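Local coordinates for odorant binding protein 4 (Chrysopa pallens, PDB 6JPM), which probably binds small odorant molecules and is a secreted member of the insect odorant-binding protein family, at residues M64-V67 with E68-P72. Residues are numbered along the deposited sequence; the frame is centred on the assembly and turned at random.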
ATOM      1  N   MET A  64       5.655 -10.589   6.628  1.00 40.20           N
ATOM      2  CA  MET A  64       7.017 -10.505   6.107  1.00 41.03           C
ATOM      3  C   MET A  64       7.340 -11.619   5.115  1.00 42.44           C
ATOM      4  O   MET A  64       8.270 -11.466   4.317  1.00 39.58           O
ATOM      5  CB  MET A  64       8.025 -10.522   7.262  1.00 34.39           C
ATOM      6  CG  MET A  64       8.095  -9.218   8.048  1.00 46.54           C
ATOM      7  SD  MET A  64       8.432  -7.738   7.047  1.00 59.11           S
ATOM      8  CE  MET A  64       9.835  -8.266   6.061  1.00 60.30           C
ATOM      9  N   SER A  65       6.588 -12.723   5.128  1.00 47.96           N
ATOM     10  CA  SER A  65       6.798 -13.775   4.137  1.00 53.15           C
ATOM     11  C   SER A  65       6.346 -13.320   2.759  1.00 54.63           C
ATOM     12  O   SER A  65       7.085 -13.457   1.775  1.00 60.23           O
ATOM     13  CB  SER A  65       6.055 -15.047   4.542  1.00 56.10           C
ATOM     14  OG  SER A  65       6.469 -15.485   5.821  1.00 64.96           O
ATOM     15  N   ALA A  66       5.124 -12.788   2.663  1.00 48.98           N
ATOM     16  CA  ALA A  66       4.645 -12.242   1.398  1.00 42.67           C
ATOM     17  C   ALA A  66       5.557 -11.130   0.897  1.00 40.83           C
ATOM     18  O   ALA A  66       5.755 -10.975  -0.313  1.00 51.29           O
ATOM     19  CB  ALA A  66       3.211 -11.724   1.550  1.00 35.30           C
ATOM     20  N   VAL A  67       6.101 -10.326   1.810  1.00 35.56           N
ATOM     21  CA  VAL A  67       7.003  -9.258   1.394  1.00 38.97           C
ATOM     22  C   VAL A  67       8.220  -9.842   0.687  1.00 49.49           C
ATOM     23  O   VAL A  67       8.672  -9.316  -0.338  1.00 42.91           O
ATOM     24  CB  VAL A  67       7.405  -8.402   2.609  1.00 38.55           C
ATOM     25  CG1 VAL A  67       8.556  -7.482   2.259  1.00 38.85           C
ATOM     26  CG2 VAL A  67       6.219  -7.593   3.100  1.00 38.40           C
ATOM     27  N   GLU A  68       8.749 -10.958   1.201  1.00 55.88           N
ATOM     28  CA  GLU A  68       9.976 -11.518   0.640  1.00 59.28           C
ATOM     29  C   GLU A  68       9.730 -12.233  -0.687  1.00 62.78           C
ATOM     30  O   GLU A  68      10.569 -12.160  -1.589  1.00 67.55           O
ATOM     31  CB  GLU A  68      10.633 -12.457   1.650  1.00 64.00           C
ATOM     32  CG  GLU A  68      11.229 -11.722   2.838  1.00 67.29           C
ATOM     33  CD  GLU A  68      11.530 -12.640   3.997  1.00 76.77           C
ATOM     34  OE1 GLU A  68      11.786 -13.840   3.753  1.00 81.48           O
ATOM     35  OE2 GLU A  68      11.504 -12.167   5.153  1.00 77.67           O
ATOM     36  N   GLN A  69       8.590 -12.916  -0.836  1.00 64.21           N
ATOM     37  CA  GLN A  69       8.293 -13.560  -2.112  1.00 70.21           C
ATOM     38  C   GLN A  69       8.180 -12.534  -3.229  1.00 72.70           C
ATOM     39  O   GLN A  69       8.585 -12.798  -4.368  1.00 83.05           O
ATOM     40  CB  GLN A  69       7.000 -14.377  -2.020  1.00 72.74           C
ATOM     41  CG  GLN A  69       6.766 -15.357  -3.180  1.00 83.54           C
ATOM     42  CD  GLN A  69       6.179 -14.716  -4.444  1.00 93.21           C
ATOM     43  OE1 GLN A  69       5.792 -13.544  -4.452  1.00 95.98           O
ATOM     44  NE2 GLN A  69       6.108 -15.496  -5.519  1.00 94.88           N
ATOM     45  N   GLN A  70       7.631 -11.359  -2.926  1.00 58.51           N
ATOM     46  CA  GLN A  70       7.236 -10.432  -3.974  1.00 56.96           C
ATOM     47  C   GLN A  70       8.316  -9.414  -4.325  1.00 53.14           C
ATOM     48  O   GLN A  70       8.276  -8.851  -5.428  1.00 52.82           O
ATOM     49  CB  GLN A  70       5.933  -9.744  -3.558  1.00 59.11           C
ATOM     50  CG  GLN A  70       4.824 -10.774  -3.368  1.00 57.75           C
ATOM     51  CD  GLN A  70       3.564 -10.225  -2.733  1.00 59.57           C
ATOM     52  OE1 GLN A  70       3.413  -9.018  -2.559  1.00 59.70           O
ATOM     53  NE2 GLN A  70       2.648 -11.124  -2.379  1.00 60.47           N
ATOM     54  N   MET A  71       9.286  -9.188  -3.440  1.00 43.93           N
ATOM     55  CA  MET A  71      10.431  -8.348  -3.784  1.00 52.93           C
ATOM     56  C   MET A  71      11.100  -8.725  -5.107  1.00 65.95           C
ATOM     57  O   MET A  71      11.443  -7.808  -5.871  1.00 69.58           O
ATOM     58  CB  MET A  71      11.458  -8.375  -2.641  1.00 57.46           C
ATOM     59  CG  MET A  71      11.088  -7.541  -1.422  1.00 64.91           C
ATOM     60  SD  MET A  71      11.331  -5.770  -1.664  1.00 68.96           S
ATOM     61  CE  MET A  71      12.692  -5.790  -2.834  1.00 65.71           C
ATOM     62  N   PRO A  72      11.324 -10.003  -5.441  1.00 68.29           N
ATOM     63  CA  PRO A  72      11.912 -10.310  -6.756  1.00 68.59           C
ATOM     64  C   PRO A  72      10.979 -10.078  -7.938  1.00 65.01           C
ATOM     65  O   PRO A  72      11.453 -10.120  -9.080  1.00 67.07           O
ATOM     66  CB  PRO A  72      12.301 -11.794  -6.638  1.00 71.98           C
ATOM     67  CG  PRO A  72      11.485 -12.323  -5.528  1.00 71.63           C
ATOM     68  CD  PRO A  72      11.327 -11.186  -4.564  1.00 70.23           C
TER
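Q70 lays its side chain back over A66, one helical turn earlier. Its CG is 3.2 Å from A66 O, and its NE2 lies 4.0 Å from A66 CB. The chain starts with CG beside the backbone N (chi1 -61°) and then runs extended (chi2 170°), which carries the amide back along the preceding turn. There NE2 is hydrogen-bonded to M54 O, and I56 touches the side chains of both Q70 and V67. With an alanine here, M54 O would probably lose this donor and the methyl of A66 its cover. E68 folds back in a similar way over M64. Its CG is 3.3 Å from M64 O, while OE2 approaches the M64 methyl CE at 4.3 Å. V67 is the buried residue of the group. Its CG1 meets CG of M71 loosely, at 4.5 Å. M71 continues onto Q79, T82 and K83 of helix 76-89, and M64 reaches I86 of the same helix. The regular backbone bonds run four residues apart. Q69 N to S65 O is the straightest, at 3.1 Å and 162°. M71 N to V67 O follows at 3.2 Å. Weak three-residue bonds, E68 N to S65 O and Q70 N to V67 O, accompany them. At the start, D63 OD1 accepts from S65 N and, weakly, from A66 N. This is a short alpha-helix running on into a 3-10 segment that includes M71 and P72, packed against helix 76-89 in the mainly helical fold of insect odorant-binding proteins.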